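PDB 4ZCF: restriction endonuclease EcoP15I, restriction subunit from Escherichia coli, which cleaves DNA, together with the Mod subunit, 25-27 base pairs downstream of one of two inversely oriented 5'-CAGCAG-3' sites in an ATP-dependent type III system. Local coordinates for residues Met190-Ser195 with Gly234-Glu239; His168-Ala173 with His182-Asn187. All blocks are in the same frame, centred on the assembly; numbering follows the deposited sequence.

Interaction 1 (Met190-Ser195 with Gly234-Glu239). With nucleotides of chain D; nucleotides of chain E.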
# COMPACT_ATOMS: atom_id res chain seq x y z
N MET C 190 -21.07 -1.08 -4.74
CA MET C 190 -19.98 -2.05 -4.77
C MET C 190 -20.46 -3.48 -4.91
O MET C 190 -19.79 -4.28 -5.56
CB MET C 190 -19.00 -1.87 -3.59
CG MET C 190 -18.09 -0.62 -3.71
SD MET C 190 -17.25 -0.41 -5.32
CE MET C 190 -16.18 -1.85 -5.35
N ILE C 191 -21.65 -3.79 -4.34
CA ILE C 191 -22.29 -5.10 -4.49
C ILE C 191 -22.59 -5.30 -6.01
O ILE C 191 -22.34 -6.38 -6.56
CB ILE C 191 -23.57 -5.14 -3.59
CG1 ILE C 191 -23.23 -5.26 -2.08
CG2 ILE C 191 -24.61 -6.20 -4.02
CD1 ILE C 191 -22.86 -6.68 -1.55
N ASN C 192 -23.07 -4.22 -6.68
CA ASN C 192 -23.44 -4.17 -8.10
C ASN C 192 -22.30 -3.95 -9.09
O ASN C 192 -22.56 -3.96 -10.29
CB ASN C 192 -24.56 -3.16 -8.32
CG ASN C 192 -25.85 -3.57 -7.66
OD1 ASN C 192 -26.08 -4.76 -7.37
ND2 ASN C 192 -26.70 -2.60 -7.37
N SER C 193 -21.06 -3.79 -8.61
CA SER C 193 -19.89 -3.61 -9.47
C SER C 193 -19.42 -4.93 -10.08
O SER C 193 -19.43 -5.95 -9.38
CB SER C 193 -18.75 -3.00 -8.67
OG SER C 193 -17.61 -2.90 -9.50
N LYS C 194 -18.92 -4.90 -11.34
CA LYS C 194 -18.36 -6.08 -12.03
C LYS C 194 -17.08 -6.56 -11.34
O LYS C 194 -16.70 -7.72 -11.51
CB LYS C 194 -18.10 -5.81 -13.53
CG LYS C 194 -17.06 -4.72 -13.83
CD LYS C 194 -16.16 -5.06 -15.01
CE LYS C 194 -14.82 -4.37 -14.87
NZ LYS C 194 -13.84 -4.82 -15.89
N SER C 195 -16.44 -5.66 -10.55
CA SER C 195 -15.24 -5.92 -9.75
C SER C 195 -15.42 -7.16 -8.84
O SER C 195 -14.44 -7.86 -8.56
CB SER C 195 -14.92 -4.68 -8.91
OG SER C 195 -13.64 -4.76 -8.32
N GLY C 234 -37.01 -8.08 -5.53
CA GLY C 234 -37.10 -8.51 -6.92
C GLY C 234 -36.02 -7.95 -7.82
O GLY C 234 -35.76 -8.48 -8.91
N LYS C 235 -35.37 -6.88 -7.35
CA LYS C 235 -34.36 -6.10 -8.06
C LYS C 235 -32.89 -6.62 -8.01
O LYS C 235 -32.60 -7.59 -7.31
CB LYS C 235 -34.48 -4.61 -7.66
CG LYS C 235 -35.89 -4.01 -7.80
CD LYS C 235 -36.21 -3.61 -9.24
CE LYS C 235 -37.65 -3.20 -9.41
NZ LYS C 235 -37.96 -2.93 -10.84
N LYS C 236 -31.99 -5.97 -8.80
CA LYS C 236 -30.58 -6.31 -8.98
C LYS C 236 -29.77 -6.43 -7.70
O LYS C 236 -29.19 -7.50 -7.47
CB LYS C 236 -29.90 -5.37 -9.99
CG LYS C 236 -28.45 -5.74 -10.33
CD LYS C 236 -28.32 -6.62 -11.57
CE LYS C 236 -26.97 -7.29 -11.67
NZ LYS C 236 -25.85 -6.32 -11.83
N THR C 237 -29.69 -5.35 -6.88
CA THR C 237 -28.91 -5.35 -5.63
C THR C 237 -29.19 -6.59 -4.78
O THR C 237 -28.25 -7.29 -4.40
CB THR C 237 -29.07 -4.03 -4.83
OG1 THR C 237 -28.98 -2.90 -5.70
CG2 THR C 237 -28.04 -3.90 -3.72
N TRP C 238 -30.50 -6.86 -4.52
CA TRP C 238 -30.91 -8.02 -3.73
C TRP C 238 -30.50 -9.35 -4.37
O TRP C 238 -30.06 -10.24 -3.64
CB TRP C 238 -32.41 -8.01 -3.40
CG TRP C 238 -32.77 -9.11 -2.44
CD1 TRP C 238 -33.21 -10.35 -2.77
CD2 TRP C 238 -32.52 -9.13 -1.03
NE1 TRP C 238 -33.29 -11.14 -1.65
CE2 TRP C 238 -32.89 -10.41 -0.56
CE3 TRP C 238 -32.06 -8.18 -0.11
CZ2 TRP C 238 -32.82 -10.76 0.79
CZ3 TRP C 238 -32.00 -8.52 1.23
CH2 TRP C 238 -32.37 -9.80 1.67
N GLU C 239 -30.63 -9.47 -5.71
CA GLU C 239 -30.27 -10.71 -6.41
C GLU C 239 -28.79 -11.03 -6.30
O GLU C 239 -28.44 -12.20 -6.20
CB GLU C 239 -30.77 -10.74 -7.87
CG GLU C 239 -32.29 -10.74 -8.03
CD GLU C 239 -33.08 -11.92 -7.49
OE1 GLU C 239 -32.97 -13.02 -8.06
OE2 GLU C 239 -33.85 -11.71 -6.52
P DT D 20 -31.92 -1.87 -7.50
OP1 DT D 20 -31.76 -2.95 -6.50
OP2 DT D 20 -32.82 -2.10 -8.66
O5' DT D 20 -32.38 -0.54 -6.76
C5' DT D 20 -31.77 -0.16 -5.54
C4' DT D 20 -32.26 1.20 -5.10
O4' DT D 20 -31.97 2.17 -6.14
C3' DT D 20 -33.76 1.28 -4.83
O3' DT D 20 -33.98 1.83 -3.55
C2' DT D 20 -34.33 2.16 -5.92
C1' DT D 20 -33.12 2.95 -6.41
N1 DT D 20 -33.16 3.35 -7.87
C2 DT D 20 -33.21 4.70 -8.20
O2 DT D 20 -33.20 5.61 -7.38
N3 DT D 20 -33.26 4.96 -9.55
C4 DT D 20 -33.30 4.03 -10.59
O4 DT D 20 -33.38 4.45 -11.75
C5 DT D 20 -33.26 2.64 -10.17
C7 DT D 20 -33.27 1.51 -11.16
C6 DT D 20 -33.20 2.38 -8.86
P DA D 19 -28.84 -2.38 -13.14
OP1 DA D 19 -27.91 -3.54 -13.06
OP2 DA D 19 -30.04 -2.46 -14.01
O5' DA D 19 -29.38 -1.95 -11.69
C5' DA D 19 -28.54 -2.00 -10.56
C4' DA D 19 -28.79 -0.82 -9.66
O4' DA D 19 -28.42 0.40 -10.31
C3' DA D 19 -30.20 -0.57 -9.15
O3' DA D 19 -30.46 -1.51 -8.09
C2' DA D 19 -30.01 0.85 -8.63
C1' DA D 19 -28.94 1.46 -9.54
N9 DA D 19 -29.40 2.51 -10.45
C8 DA D 19 -29.71 2.38 -11.79
N7 DA D 19 -30.04 3.51 -12.38
C5 DA D 19 -30.00 4.44 -11.35
C6 DA D 19 -30.25 5.83 -11.31
N6 DA D 19 -30.61 6.51 -12.39
N1 DA D 19 -30.11 6.50 -10.13
C2 DA D 19 -29.72 5.81 -9.04
N3 DA D 19 -29.46 4.49 -8.95
C4 DA D 19 -29.61 3.85 -10.15
P DA E 7 -15.93 0.11 -9.48
OP1 DA E 7 -15.83 -1.35 -9.37
OP2 DA E 7 -15.06 0.94 -8.62
O5' DA E 7 -15.73 0.53 -11.01
C5' DA E 7 -16.58 -0.02 -12.03
C4' DA E 7 -16.12 0.41 -13.41
O4' DA E 7 -16.55 1.76 -13.70
C3' DA E 7 -14.61 0.34 -13.68
O3' DA E 7 -14.39 -0.40 -14.89
C2' DA E 7 -14.16 1.80 -13.71
C1' DA E 7 -15.43 2.56 -14.05
N9 DA E 7 -15.63 3.85 -13.42
C8 DA E 7 -15.37 4.25 -12.13
N7 DA E 7 -15.72 5.49 -11.87
C5 DA E 7 -16.27 5.93 -13.06
C6 DA E 7 -16.80 7.17 -13.47
N6 DA E 7 -16.91 8.25 -12.68
N1 DA E 7 -17.26 7.24 -14.75
C2 DA E 7 -17.14 6.19 -15.58
N3 DA E 7 -16.67 4.98 -15.29
C4 DA E 7 -16.24 4.92 -14.01
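Lys-236, first residue of its helix after the N-cap Lys-235, meets Asn-192 through its aliphatic part, with CG 3.9 Å from Asn-192 OD1. Its chain then bends at chi2 and passes the phosphate of DA19 of chain D. The next residue, Thr-237, carries the polar link: Asn-192 ND2 donates to Thr-237 OG1 over 2.8 Å, nearly straight at 165°, with the hydroxyl close to the amide plane. In turn Thr-237 OG1 donates to OP1 of DT20 of chain D over 2.9 Å. With chi1 at -45°, OG1 stays beside the backbone N, so that both can donate to the same oxygen; Thr-237 N lies 3.2 Å from DT20 OP1. The phosphate oxygen is thus gripped twice at the start of a helix, whose dipole may add to the attraction. Asn-192 acts as a second-shell residue, its OD1 weakly bonded to Asn-240. Without the amide, as with an alanine here, the Thr-237 hydroxyl would probably lose its donor and be freer to turn from the phosphate. Ile-191 CG2 adds an apolar touch, 4.1 Å from Thr-237 CG2. The contact joins helix 188-191, directly after strand 180-186, to helix 236-242, which links neighbouring parallel strands 222-226 and 248-253.

Interaction 2 (His168-Ala173 with His182-Asn187); sequences HDFVEA and HVLVIN. With nucleotides of chain E.
Leu-184 sits squarely over one face of the Phe-170 ring, in a CH-pi contact that places its CB 3.8 Å from the ring centroid and only 9° off the normal. Phe-170 reaches it with CG anti to the backbone N (chi1 173°), which swings the ring from the helix across to the strand. Leu-184 CD1 turns back along the phenylalanine and lies 4.0 Å from Phe-170 CB, while the carbonyl O of His-182 meets the ring at its edge, near the ring plane. Toward the end of the helix the roles reverse and the helix side supplies the methyl: Ala-173 CB lies over one face of the His-182 imidazole, 3.8 Å from its centroid. The imidazole is also held at its rim, ND1 by the hydroxyl of Tyr-147 and NE2 by the carbonyl of Ser-174. Helix 165-172 is the connection of a beta-alpha-beta crossover between the adjacent parallel strands 143-148 and 180-186 of the RecA-like helicase core; its part 168-172 runs roughly antiparallel to 182-186 (151°), their axes 8.8 Å apart at closest. Leu-216 of helix 212-217 touches both Phe-170 and Leu-184. Beyond the strand, Asn-187, at the N-cap position of the following helix, turns to the DNA: Asn-187 ND2 donates to OP1 of DT6 of chain E over 3.1 Å, while its OD1 is bonded to Lys-120 NZ.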
# COMPACT_ATOMS: atom_id res chain seq x y z
N HIS C 168 -10.09 -9.65 -0.12
CA HIS C 168 -8.92 -10.51 0.08
C HIS C 168 -8.66 -10.68 1.59
O HIS C 168 -8.73 -11.80 2.08
CB HIS C 168 -7.67 -9.93 -0.63
CG HIS C 168 -6.39 -10.57 -0.17
ND1 HIS C 168 -5.55 -9.94 0.74
CD2 HIS C 168 -5.90 -11.81 -0.41
CE1 HIS C 168 -4.57 -10.80 0.98
NE2 HIS C 168 -4.74 -11.94 0.31
N ASP C 169 -8.45 -9.57 2.32
CA ASP C 169 -8.20 -9.52 3.77
C ASP C 169 -9.29 -10.13 4.64
O ASP C 169 -8.96 -10.75 5.65
CB ASP C 169 -7.96 -8.08 4.22
CG ASP C 169 -6.79 -7.35 3.59
OD1 ASP C 169 -5.95 -8.02 2.94
OD2 ASP C 169 -6.70 -6.12 3.75
N PHE C 170 -10.58 -9.92 4.29
CA PHE C 170 -11.69 -10.44 5.07
C PHE C 170 -11.76 -11.96 4.91
O PHE C 170 -11.85 -12.67 5.91
CB PHE C 170 -13.03 -9.75 4.67
CG PHE C 170 -14.30 -10.33 5.28
CD1 PHE C 170 -14.69 -9.97 6.56
CD2 PHE C 170 -15.11 -11.20 4.56
CE1 PHE C 170 -15.88 -10.48 7.12
CE2 PHE C 170 -16.30 -11.70 5.10
CZ PHE C 170 -16.66 -11.35 6.39
N VAL C 171 -11.71 -12.45 3.66
CA VAL C 171 -11.73 -13.87 3.32
C VAL C 171 -10.50 -14.59 3.96
O VAL C 171 -10.67 -15.59 4.66
CB VAL C 171 -11.84 -14.05 1.78
CG1 VAL C 171 -11.45 -15.45 1.33
CG2 VAL C 171 -13.24 -13.70 1.28
N GLU C 172 -9.29 -14.02 3.76
CA GLU C 172 -8.00 -14.54 4.24
C GLU C 172 -7.71 -14.48 5.76
O GLU C 172 -6.80 -15.18 6.22
CB GLU C 172 -6.84 -13.94 3.42
CG GLU C 172 -6.75 -14.45 1.99
CD GLU C 172 -6.68 -15.96 1.79
OE1 GLU C 172 -6.10 -16.67 2.64
OE2 GLU C 172 -7.21 -16.42 0.75
N ALA C 173 -8.44 -13.63 6.51
CA ALA C 173 -8.31 -13.42 7.97
C ALA C 173 -8.57 -14.69 8.78
O ALA C 173 -9.56 -15.38 8.56
CB ALA C 173 -9.24 -12.31 8.42
N HIS C 182 -14.49 -10.48 12.58
CA HIS C 182 -14.14 -9.86 11.30
C HIS C 182 -15.39 -9.34 10.59
O HIS C 182 -16.33 -10.10 10.35
CB HIS C 182 -13.34 -10.85 10.41
CG HIS C 182 -12.14 -11.43 11.10
ND1 HIS C 182 -10.97 -10.70 11.25
CD2 HIS C 182 -11.97 -12.66 11.65
CE1 HIS C 182 -10.14 -11.50 11.91
NE2 HIS C 182 -10.69 -12.69 12.16
N VAL C 183 -15.42 -8.04 10.26
CA VAL C 183 -16.59 -7.46 9.62
C VAL C 183 -16.37 -6.68 8.29
O VAL C 183 -15.58 -5.74 8.23
CB VAL C 183 -17.54 -6.75 10.63
CG1 VAL C 183 -16.90 -5.51 11.25
CG2 VAL C 183 -18.87 -6.41 10.00
N LEU C 184 -17.07 -7.11 7.23
CA LEU C 184 -17.04 -6.49 5.91
C LEU C 184 -18.14 -5.46 5.73
O LEU C 184 -19.32 -5.82 5.64
CB LEU C 184 -17.08 -7.54 4.79
CG LEU C 184 -16.75 -6.99 3.39
CD1 LEU C 184 -15.26 -6.82 3.20
CD2 LEU C 184 -17.29 -7.90 2.31
N VAL C 185 -17.77 -4.19 5.65
CA VAL C 185 -18.73 -3.11 5.38
C VAL C 185 -18.66 -2.81 3.86
O VAL C 185 -17.59 -2.51 3.33
CB VAL C 185 -18.50 -1.86 6.26
CG1 VAL C 185 -19.67 -0.89 6.16
CG2 VAL C 185 -18.24 -2.26 7.72
N ILE C 186 -19.82 -2.94 3.17
CA ILE C 186 -19.99 -2.75 1.71
C ILE C 186 -21.31 -2.03 1.39
O ILE C 186 -22.33 -2.31 2.03
CB ILE C 186 -19.87 -4.13 0.96
CG1 ILE C 186 -19.80 -3.96 -0.57
CG2 ILE C 186 -20.99 -5.11 1.39
CD1 ILE C 186 -19.23 -5.15 -1.34
N ASN C 187 -21.29 -1.12 0.41
CA ASN C 187 -22.46 -0.37 -0.05
C ASN C 187 -23.07 -1.05 -1.29
O ASN C 187 -22.52 -2.04 -1.75
CB ASN C 187 -22.14 1.11 -0.28
CG ASN C 187 -21.10 1.38 -1.34
OD1 ASN C 187 -19.96 0.88 -1.27
ND2 ASN C 187 -21.47 2.18 -2.33
P DT E 6 -19.20 3.73 -5.18
OP1 DT E 6 -19.04 2.68 -4.15
OP2 DT E 6 -18.29 4.88 -5.15
O5' DT E 6 -19.03 3.08 -6.61
C5' DT E 6 -19.85 2.10 -7.21
C4' DT E 6 -19.35 1.79 -8.62
O4' DT E 6 -19.86 2.76 -9.57
C3' DT E 6 -17.84 1.79 -8.78
O3' DT E 6 -17.46 0.56 -9.34
C2' DT E 6 -17.51 3.01 -9.64
C1' DT E 6 -18.81 3.23 -10.40
N1 DT E 6 -19.13 4.64 -10.81
C2 DT E 6 -19.60 4.85 -12.09
O2 DT E 6 -19.71 3.95 -12.90
N3 DT E 6 -19.93 6.15 -12.38
C4 DT E 6 -19.82 7.27 -11.55
O4 DT E 6 -20.13 8.40 -11.96
C5 DT E 6 -19.36 6.98 -10.22
C7 DT E 6 -19.24 8.11 -9.23
C6 DT E 6 -19.05 5.70 -9.92

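Interaction 2 belongs to the core, every touching residue buried between a helix and the parallel sheet, and its chemistry is that of ring faces and aliphatic carbons without a hydrogen bond across. Interaction 1 is only partly buried, lies at the DNA-facing surface and depends on an amide-hydroxyl-phosphate chain. The two follow in series, since strand 180-186 runs into helix 188-191, and they touch where Ile-191 CD1 packs on Ile-186 CG2 at 3.8 Å; their centres are about 17 Å apart. DNA is reached from both pairs of segments, yet in interaction 2 only by Asn-187, beyond the packed rings, whereas in interaction 1 Thr-237 itself serves protein and phosphate.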